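Local coordinates for protein branched-chain alpha-ketoacid decarboxylase (Lactococcus lactis, PDB 2VBF) that probably decarboxylates branched-chain and aromatic alpha-keto acids to aldehydes, with thiamine diphosphate and a magnesium ion as cofactors, at residues S122-S125 against K126-N129; L138-D142 against F143-M147; L159-A162 against E163-T166; A235-E238 against V239-G243. All coordinates share one frame; numbering follows the deposited sequence.

Interaction 1. Residues S122-S125 against K126-N129; sequences SPTS and KVQN
The flat carboxamide of Gln128 meets the loop before it through NE2, which donates a hydrogen bond to Pro123 O at 2.8 Å. That oxygen sits slightly out of the amide plane, by 16°, and the donor in turn is tilted from the carbonyl plane of Pro123. NE2 also makes a weak hydrogen bond to Ser122 OG, at 3.0 Å; Ser122 OG has a stronger partner in Asn186. The Gln128 side chain reaches back because CG stands beside its own backbone N (chi1 -60°) and the chain then runs extended. On its way Gln128 CG passes 3.4 Å from Thr124 O. An alanine in its place would probably leave Pro123 O without this donor and the loop less firmly tied to the first turn. The Pro123 and Gln128 side chains cross at about a right angle, with Pro123 CD 3.8 Å from Gln128 NE2. Pro123 also packs on Val127, CB to CG1 at 3.9 Å. Thr124 OG1 accepts from Val127 N at 3.2 Å, while Val127 CG2 lies beside the same oxygen. Thr124 O takes the N-H of Gln128, a routine helical bond. Asn569 and Gln568 of the second subunit pack on Thr124 and Val127. This is a threonine N-cap: Thr124 caps the N-terminus of helix 125-130, in the short loop after strand 116-122 of the parallel sheet.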
loop_
_atom_site.group_PDB
_atom_site.type_symbol
_atom_site.label_atom_id
_atom_site.label_comp_id
_atom_site.label_asym_id
_atom_site.label_seq_id
_atom_site.Cartn_x
_atom_site.Cartn_y
_atom_site.Cartn_z
ATOM N N SER A 122 4.056 -14.689 -11.182
ATOM C CA SER A 122 5.496 -14.680 -10.941
ATOM C C SER A 122 6.281 -15.015 -12.215
ATOM O O SER A 122 5.705 -15.485 -13.208
ATOM C CB SER A 122 5.861 -15.642 -9.790
ATOM O OG SER A 122 5.515 -16.975 -10.102
ATOM N N PRO A 123 7.588 -14.748 -12.203
ATOM C CA PRO A 123 8.409 -15.061 -13.393
ATOM C C PRO A 123 8.365 -16.547 -13.789
ATOM O O PRO A 123 8.002 -17.402 -12.980
ATOM C CB PRO A 123 9.812 -14.652 -12.971
ATOM C CG PRO A 123 9.637 -13.707 -11.841
ATOM C CD PRO A 123 8.392 -14.122 -11.133
ATOM N N THR A 124 8.744 -16.859 -15.023
ATOM C CA THR A 124 8.723 -18.253 -15.463
ATOM C C THR A 124 9.560 -19.137 -14.546
ATOM O O THR A 124 10.545 -18.682 -13.949
ATOM C CB THR A 124 9.254 -18.435 -16.916
ATOM O OG1 THR A 124 10.630 -18.045 -16.978
ATOM C CG2 THR A 124 8.446 -17.624 -17.915
ATOM N N SER A 125 9.158 -20.398 -14.428
ATOM C CA SER A 125 9.920 -21.395 -13.690
ATOM C C SER A 125 11.403 -21.363 -14.035
ATOM O O SER A 125 12.252 -21.468 -13.146
ATOM C CB SER A 125 9.348 -22.799 -13.955
ATOM O OG SER A 125 7.988 -22.874 -13.552
ATOM N N LYS A 126 11.725 -21.212 -15.323
ATOM C CA LYS A 126 13.124 -21.203 -15.752
ATOM C C LYS A 126 13.872 -19.995 -15.192
ATOM O O LYS A 126 14.987 -20.135 -14.701
ATOM C CB LYS A 126 13.251 -21.223 -17.280
ATOM C CG LYS A 126 14.689 -21.019 -17.745
ATOM C CD LYS A 126 14.901 -21.398 -19.189
ATOM C CE LYS A 126 16.317 -21.034 -19.636
ATOM N NZ LYS A 126 17.371 -21.806 -18.912
ATOM N N VAL A 127 13.255 -18.816 -15.255
ATOM C CA VAL A 127 13.884 -17.602 -14.712
ATOM C C VAL A 127 14.127 -17.761 -13.205
ATOM O O VAL A 127 15.195 -17.423 -12.693
ATOM C CB VAL A 127 13.048 -16.347 -14.992
ATOM C CG1 VAL A 127 13.471 -15.177 -14.085
ATOM C CG2 VAL A 127 13.134 -15.970 -16.484
ATOM N N GLN A 128 13.134 -18.290 -12.505
ATOM C CA GLN A 128 13.268 -18.517 -11.067
ATOM C C GLN A 128 14.397 -19.502 -10.740
ATOM O O GLN A 128 15.221 -19.248 -9.855
ATOM C CB GLN A 128 11.948 -18.972 -10.451
ATOM C CG GLN A 128 10.824 -17.968 -10.617
ATOM C CD GLN A 128 9.593 -18.254 -9.752
ATOM O OE1 GLN A 128 9.700 -18.774 -8.637
ATOM N NE2 GLN A 128 8.419 -17.871 -10.260
ATOM N N ASN A 129 14.445 -20.611 -11.472
ATOM C CA ASN A 129 15.467 -21.627 -11.252
ATOM C C ASN A 129 16.874 -21.139 -11.597
ATOM O O ASN A 129 17.856 -21.583 -11.011
ATOM C CB ASN A 129 15.159 -22.883 -12.066
ATOM C CG ASN A 129 16.125 -24.014 -11.760
ATOM O OD1 ASN A 129 16.247 -24.436 -10.607
ATOM N ND2 ASN A 129 16.841 -24.483 -12.786
#

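Interaction 2. Residues L138-D142 against F143-M147; sequences LADGD and FKHFM
His145 NE2 donates to Asp140 OD2 at 2.7 Å, and the bond is nearly straight, 172°. The oxygen lies in the plane of the imidazole ring and uses its syn lone pair. The carboxylate and ring planes are turned 34° apart. The other oxygen, Asp140 OD1, accepts from Asp142 N at 3.0 Å, which closes an Asx turn; this donor comes from above the carboxylate plane. Asp140 therefore joins the turn to the ring of His145. A second carboxylate lies over one face of that ring: Asp142 OD2 is 3.3 Å from His145 CE1. With two acidic groups so near, the protonated imidazole is probably favoured. In Asp142, CG lies anti to the backbone N (chi1 -171°). This turns the carboxylate toward the following backbone, where Asp142 OD1 accepts from Lys144 N at 2.8 Å, met nearly along its C-O axis. Leu138 CD1 comes within 3.7 Å of His145 CD2, and Leu138 CG reaches Phe146 CZ at 4.2 Å. A water donates to Asp142 O and is held weakly by His145 N. It also lies over a face of the Phe146 ring, near its rim. The loop runs on through Phe143 and Lys144 into helix 145-149. Pro152 of the second subunit packs on Leu138 and His145. In the same chain, Phe146 meets Phe95 edge-to-face and touches helix 97-111, while Lys144 and Met147 pack on strand 156-159.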
loop_
_atom_site.group_PDB
_atom_site.type_symbol
_atom_site.label_atom_id
_atom_site.label_comp_id
_atom_site.label_asym_id
_atom_site.label_seq_id
_atom_site.Cartn_x
_atom_site.Cartn_y
_atom_site.Cartn_z
ATOM N N LEU A 138 14.877 -8.563 -5.294
ATOM C CA LEU A 138 15.959 -7.906 -4.557
ATOM C C LEU A 138 17.331 -8.110 -5.213
ATOM O O LEU A 138 18.369 -7.778 -4.615
ATOM C CB LEU A 138 15.977 -8.409 -3.105
ATOM C CG LEU A 138 14.643 -8.330 -2.355
ATOM C CD1 LEU A 138 14.804 -8.834 -0.926
ATOM C CD2 LEU A 138 14.066 -6.908 -2.372
ATOM N N ALA A 139 17.327 -8.649 -6.434
ATOM C CA ALA A 139 18.556 -8.944 -7.195
ATOM C C ALA A 139 19.498 -9.874 -6.412
ATOM O O ALA A 139 20.718 -9.672 -6.370
ATOM C CB ALA A 139 19.269 -7.652 -7.615
ATOM N N ASP A 140 18.908 -10.893 -5.797
ATOM C CA ASP A 140 19.650 -11.935 -5.090
ATOM C C ASP A 140 19.299 -13.341 -5.603
ATOM O O ASP A 140 19.782 -14.324 -5.069
ATOM C CB ASP A 140 19.399 -11.828 -3.575
ATOM C CG ASP A 140 17.933 -12.057 -3.187
ATOM O OD1 ASP A 140 17.089 -12.242 -4.091
ATOM O OD2 ASP A 140 17.637 -12.042 -1.972
ATOM N N GLY A 141 18.470 -13.441 -6.637
ATOM C CA GLY A 141 18.107 -14.741 -7.213
ATOM C C GLY A 141 17.082 -15.535 -6.421
ATOM O O GLY A 141 16.766 -16.670 -6.783
ATOM N N ASP A 142 16.529 -14.940 -5.362
ATOM C CA ASP A 142 15.599 -15.628 -4.461
ATOM C C ASP A 142 14.170 -15.162 -4.701
ATOM O O ASP A 142 13.820 -13.994 -4.480
ATOM C CB ASP A 142 16.011 -15.381 -3.012
ATOM C CG ASP A 142 15.241 -16.221 -2.003
ATOM O OD1 ASP A 142 14.129 -16.726 -2.292
ATOM O OD2 ASP A 142 15.777 -16.388 -0.886
ATOM N N PHE A 143 13.344 -16.091 -5.161
ATOM C CA PHE A 143 11.969 -15.817 -5.539
ATOM C C PHE A 143 10.968 -16.278 -4.479
ATOM O O PHE A 143 9.770 -16.305 -4.733
ATOM C CB PHE A 143 11.672 -16.406 -6.923
ATOM C CG PHE A 143 12.502 -15.793 -8.017
ATOM C CD1 PHE A 143 12.002 -14.760 -8.790
ATOM C CD2 PHE A 143 13.801 -16.231 -8.256
ATOM C CE1 PHE A 143 12.775 -14.180 -9.773
ATOM C CE2 PHE A 143 14.575 -15.641 -9.243
ATOM C CZ PHE A 143 14.053 -14.611 -9.996
ATOM N N LYS A 144 11.463 -16.561 -3.279
ATOM C CA LYS A 144 10.634 -17.101 -2.215
ATOM C C LYS A 144 10.439 -16.193 -1.008
ATOM O O LYS A 144 9.649 -16.542 -0.132
ATOM C CB LYS A 144 11.192 -18.462 -1.777
ATOM C CG LYS A 144 11.122 -19.490 -2.899
ATOM C CD LYS A 144 11.682 -20.843 -2.514
ATOM C CE LYS A 144 11.157 -21.956 -3.445
ATOM N NZ LYS A 144 11.642 -21.875 -4.855
ATOM N N HIS A 145 11.123 -15.041 -0.972
ATOM C CA HIS A 145 11.027 -14.099 0.152
ATOM C C HIS A 145 9.589 -13.633 0.372
ATOM O O HIS A 145 9.123 -13.527 1.501
ATOM C CB HIS A 145 11.805 -12.804 -0.089
ATOM C CG HIS A 145 13.285 -12.947 -0.164
ATOM N ND1 HIS A 145 14.042 -13.531 0.830
ATOM C CD2 HIS A 145 14.162 -12.491 -1.089
ATOM C CE1 HIS A 145 15.321 -13.462 0.500
ATOM N NE2 HIS A 145 15.422 -12.825 -0.653
ATOM N N PHE A 146 8.907 -13.293 -0.720
ATOM C CA PHE A 146 7.638 -12.579 -0.602
ATOM C C PHE A 146 6.548 -13.533 -0.116
ATOM O O PHE A 146 5.721 -13.147 0.698
ATOM C CB PHE A 146 7.310 -11.804 -1.891
ATOM C CG PHE A 146 8.480 -10.971 -2.395
ATOM C CD1 PHE A 146 9.210 -10.187 -1.514
ATOM C CD2 PHE A 146 8.865 -10.993 -3.731
ATOM C CE1 PHE A 146 10.297 -9.456 -1.951
ATOM C CE2 PHE A 146 9.958 -10.247 -4.164
ATOM C CZ PHE A 146 10.671 -9.496 -3.272
ATOM N N MET A 147 6.582 -14.791 -0.545
ATOM C CA MET A 147 5.651 -15.786 -0.024
ATOM C C MET A 147 5.898 -16.019 1.476
ATOM O O MET A 147 4.942 -16.106 2.244
ATOM C CB MET A 147 5.724 -17.117 -0.789
ATOM C CG MET A 147 4.655 -18.124 -0.349
ATOM S SD MET A 147 4.444 -19.493 -1.499
ATOM C CE MET A 147 5.908 -20.425 -1.113
HETATM O O HOH W 1 11.526 -13.151 -3.347
#

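Interaction 3. Residues L159-A162 against E163-T166; sequences LLTA and ENAT
The side chains of Thr161 and Asn164 cross at about a right angle, with similar first torsions: Thr161 OG1 (chi1 70°) and Asn164 CG (chi1 83°) each lie between the backbone N and carbonyl carbon of their own residue. Each side chain then serves the other's backbone. Thr161 OG1 accepts from Asn164 N at 2.9 Å. In return Asn164 OD1 accepts from Thr161 N, also at 2.9 Å; this donor stands above the amide's carbonyl plane. Asn164 ND2 reaches further back and donates to Leu159 O at 3.2 Å. Here the geometry is flat: the oxygen lies in the amide plane, and the bond is nearly straight at 173°. The amide of Asn164 is thus held at both ends, which fixes its rotation. A leucine in its place would probably cost Thr161 N and Leu159 O their partners and let the turn drift. A water accepts from Thr166 N and lies 3.0 Å from Ala162 O. The Leu160 side chain touches Ile185 and Leu187 of strand 183-188, and Ile169. The reciprocal side-chain-to-backbone bonds of Thr161 and Asn164 are of the kind found in a capping box. They lie where strand 156-159, outermost in this chain's parallel sheet, passes into helix 165-179.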
loop_
_atom_site.group_PDB
_atom_site.type_symbol
_atom_site.label_atom_id
_atom_site.label_comp_id
_atom_site.label_asym_id
_atom_site.label_seq_id
_atom_site.Cartn_x
_atom_site.Cartn_y
_atom_site.Cartn_z
ATOM N N LEU A 159 3.428 -22.200 -3.999
ATOM C CA LEU A 159 4.118 -21.907 -5.257
ATOM C C LEU A 159 3.791 -23.038 -6.226
ATOM O O LEU A 159 4.228 -24.187 -6.016
ATOM C CB LEU A 159 5.631 -21.836 -5.053
ATOM C CG LEU A 159 6.483 -21.819 -6.331
ATOM C CD1 LEU A 159 6.068 -20.666 -7.265
ATOM C CD2 LEU A 159 7.955 -21.762 -5.977
ATOM N N LEU A 160 3.046 -22.730 -7.284
ATOM C CA LEU A 160 2.593 -23.770 -8.186
ATOM C C LEU A 160 3.696 -24.179 -9.169
ATOM O O LEU A 160 4.546 -23.369 -9.554
ATOM C CB LEU A 160 1.355 -23.346 -8.971
ATOM C CG LEU A 160 0.104 -22.934 -8.191
ATOM C CD1 LEU A 160 -0.988 -22.533 -9.175
ATOM C CD2 LEU A 160 -0.376 -24.044 -7.248
ATOM N N THR A 161 3.649 -25.459 -9.526
ATOM C CA THR A 161 4.412 -26.033 -10.622
ATOM C C THR A 161 3.405 -26.718 -11.531
ATOM O O THR A 161 2.274 -26.985 -11.131
ATOM C CB THR A 161 5.407 -27.101 -10.124
ATOM O OG1 THR A 161 4.689 -28.253 -9.674
ATOM C CG2 THR A 161 6.289 -26.556 -8.994
ATOM N N ALA A 162 3.820 -27.040 -12.752
ATOM C CA ALA A 162 2.966 -27.827 -13.652
ATOM C C ALA A 162 2.447 -29.128 -13.018
ATOM O O ALA A 162 1.281 -29.484 -13.185
ATOM C CB ALA A 162 3.700 -28.117 -14.967
ATOM N N GLU A 163 3.305 -29.826 -12.274
ATOM C CA GLU A 163 2.954 -31.141 -11.716
ATOM C C GLU A 163 2.120 -31.042 -10.458
ATOM O O GLU A 163 1.274 -31.906 -10.211
ATOM C CB GLU A 163 4.194 -32.008 -11.429
ATOM C CG GLU A 163 5.468 -31.235 -11.136
ATOM C CD GLU A 163 6.133 -30.733 -12.395
ATOM O OE1 GLU A 163 6.243 -31.523 -13.349
ATOM O OE2 GLU A 163 6.544 -29.549 -12.445
ATOM N N ASN A 164 2.354 -29.993 -9.664
ATOM C CA ASN A 164 1.672 -29.871 -8.382
ATOM C C ASN A 164 0.363 -29.074 -8.430
ATOM O O ASN A 164 -0.404 -29.102 -7.471
ATOM C CB ASN A 164 2.629 -29.347 -7.277
ATOM C CG ASN A 164 2.792 -27.831 -7.261
ATOM O OD1 ASN A 164 2.014 -27.090 -7.851
ATOM N ND2 ASN A 164 3.811 -27.365 -6.536
ATOM N N ALA A 165 0.099 -28.414 -9.558
ATOM C CA ALA A 165 -0.876 -27.312 -9.580
ATOM C C ALA A 165 -2.283 -27.689 -9.152
ATOM O O ALA A 165 -2.863 -27.014 -8.297
ATOM C CB ALA A 165 -0.910 -26.644 -10.958
ATOM N N THR A 166 -2.852 -28.746 -9.728
ATOM C CA THR A 166 -4.225 -29.092 -9.412
ATOM C C THR A 166 -4.369 -29.470 -7.938
ATOM O O THR A 166 -5.318 -29.018 -7.291
ATOM C CB THR A 166 -4.818 -30.196 -10.332
ATOM O OG1 THR A 166 -4.030 -31.389 -10.246
ATOM C CG2 THR A 166 -4.872 -29.708 -11.777
HETATM O O HOH W 2 -1.296 -30.261 -11.896
HETATM O O HOH W 3 6.318 -26.385 -13.605
#

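Interaction 4. Residues A235-E238 against V239-G243; sequences AGHE and VISFG
Ser241 and His237 meet one helical turn apart: Ser241 N donates to His237 O at 3.0 Å, in the carbonyl plane. Ser241 OG lies near the same oxygen, at 3.2 Å, but is bonded to Asn113 O. Val239 N donates to Gly236 O at 3.1 Å, from above the carbonyl plane, near the start of the short helix 237-241. Val239 CG2 packs back on Ala235 CB at 4.5 Å. Further along, Phe242 N makes a weak bond to Glu238 O. That oxygen also sits at the edge of the Phe242 ring, 3.7 Å from CD2. Glu238 CG lies over one face of the His237 imidazole, off toward its rim. The next shell holds these side chains. Glu238 OE1 accepts from Ile328 N and Asn327 ND2, and its chain is extended (chi2 -177°), which carries the buried carboxylate out to them. His237 stacks on Phe264. Ile240 O accepts from Lys87 NZ, and Val239 packs on helix 245-255. Gly243 N closes the last turn on Ile240 O at 3.0 Å. Gly243 has positive phi, which suits a glycine. The helix follows strand 231-235 of the central domain's sheet and ends in a Schellman motif.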
loop_
_atom_site.group_PDB
_atom_site.type_symbol
_atom_site.label_atom_id
_atom_site.label_comp_id
_atom_site.label_asym_id
_atom_site.label_seq_id
_atom_site.Cartn_x
_atom_site.Cartn_y
_atom_site.Cartn_z
ATOM N N ALA A 235 -23.785 -12.736 18.688
ATOM C CA ALA A 235 -23.247 -13.155 17.388
ATOM C C ALA A 235 -22.116 -12.210 16.972
ATOM O O ALA A 235 -22.167 -11.011 17.251
ATOM C CB ALA A 235 -24.332 -13.190 16.332
ATOM N N GLY A 236 -21.097 -12.760 16.315
ATOM C CA GLY A 236 -19.927 -11.991 15.916
ATOM C C GLY A 236 -19.497 -12.213 14.479
ATOM O O GLY A 236 -20.216 -12.824 13.680
ATOM N N HIS A 237 -18.298 -11.717 14.174
ATOM C CA HIS A 237 -17.845 -11.587 12.805
ATOM C C HIS A 237 -17.660 -12.933 12.124
ATOM O O HIS A 237 -17.780 -13.005 10.919
ATOM C CB HIS A 237 -16.546 -10.769 12.723
ATOM C CG HIS A 237 -15.350 -11.475 13.278
ATOM N ND1 HIS A 237 -15.157 -11.651 14.630
ATOM C CD2 HIS A 237 -14.295 -12.065 12.664
ATOM C CE1 HIS A 237 -14.028 -12.303 14.827
ATOM N NE2 HIS A 237 -13.484 -12.569 13.650
ATOM N N GLU A 238 -17.369 -13.991 12.874
ATOM C CA GLU A 238 -17.118 -15.290 12.237
ATOM C C GLU A 238 -18.400 -15.870 11.621
ATOM O O GLU A 238 -18.339 -16.682 10.693
ATOM C CB GLU A 238 -16.431 -16.264 13.201
ATOM C CG GLU A 238 -15.090 -15.748 13.721
ATOM C CD GLU A 238 -14.357 -16.730 14.626
ATOM O OE1 GLU A 238 -15.009 -17.593 15.256
ATOM O OE2 GLU A 238 -13.111 -16.646 14.683
ATOM N N VAL A 239 -19.559 -15.453 12.133
ATOM C CA VAL A 239 -20.834 -15.766 11.476
ATOM C C VAL A 239 -20.820 -15.195 10.051
ATOM O O VAL A 239 -21.143 -15.897 9.088
ATOM C CB VAL A 239 -22.043 -15.233 12.278
ATOM C CG1 VAL A 239 -23.337 -15.389 11.478
ATOM C CG2 VAL A 239 -22.141 -15.964 13.627
ATOM N N ILE A 240 -20.365 -13.954 9.923
ATOM C CA ILE A 240 -20.307 -13.285 8.621
ATOM C C ILE A 240 -19.298 -13.986 7.701
ATOM O O ILE A 240 -19.572 -14.188 6.504
ATOM C CB ILE A 240 -20.002 -11.761 8.767
ATOM C CG1 ILE A 240 -21.124 -11.061 9.557
ATOM C CG2 ILE A 240 -19.864 -11.082 7.382
ATOM C CD1 ILE A 240 -20.860 -9.613 9.963
ATOM N N SER A 241 -18.152 -14.371 8.265
ATOM C CA SER A 241 -17.094 -15.101 7.542
ATOM C C SER A 241 -17.619 -16.319 6.770
ATOM O O SER A 241 -17.222 -16.570 5.631
ATOM C CB SER A 241 -16.016 -15.551 8.521
ATOM O OG SER A 241 -15.474 -14.450 9.225
ATOM N N PHE A 242 -18.525 -17.055 7.410
ATOM C CA PHE A 242 -19.083 -18.286 6.852
ATOM C C PHE A 242 -20.422 -18.094 6.137
ATOM O O PHE A 242 -21.009 -19.069 5.676
ATOM C CB PHE A 242 -19.249 -19.323 7.972
ATOM C CG PHE A 242 -18.036 -20.169 8.178
ATOM C CD1 PHE A 242 -17.892 -21.371 7.508
ATOM C CD2 PHE A 242 -17.007 -19.744 9.011
ATOM C CE1 PHE A 242 -16.750 -22.149 7.677
ATOM C CE2 PHE A 242 -15.864 -20.519 9.184
ATOM C CZ PHE A 242 -15.741 -21.718 8.527
ATOM N N GLY A 243 -20.913 -16.862 6.033
ATOM C CA GLY A 243 -22.227 -16.621 5.438
ATOM C C GLY A 243 -23.355 -17.292 6.219
ATOM O O GLY A 243 -24.315 -17.798 5.626
#

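Interactions 1, 2 and 3 lie on the same side of the chain's centre, around the first parallel sheet. Interactions 1 and 2 have centres 11 Å apart and touch through Phe143, whose CE1 is 3.8 Å from Pro123 CG. Interactions 2 and 3 touch where Met147 SD lies 3.8 Å from Leu159 N. Interactions 1 and 3 come within about 4 Å at their nearest atoms without touching. None is at the cofactor, but the side chains of Pro123 and Phe146 are each about 12 Å from a bound thiamine diphosphate. Interaction 4 stands apart in the central domain, its centre 32 to 39 Å from the other three.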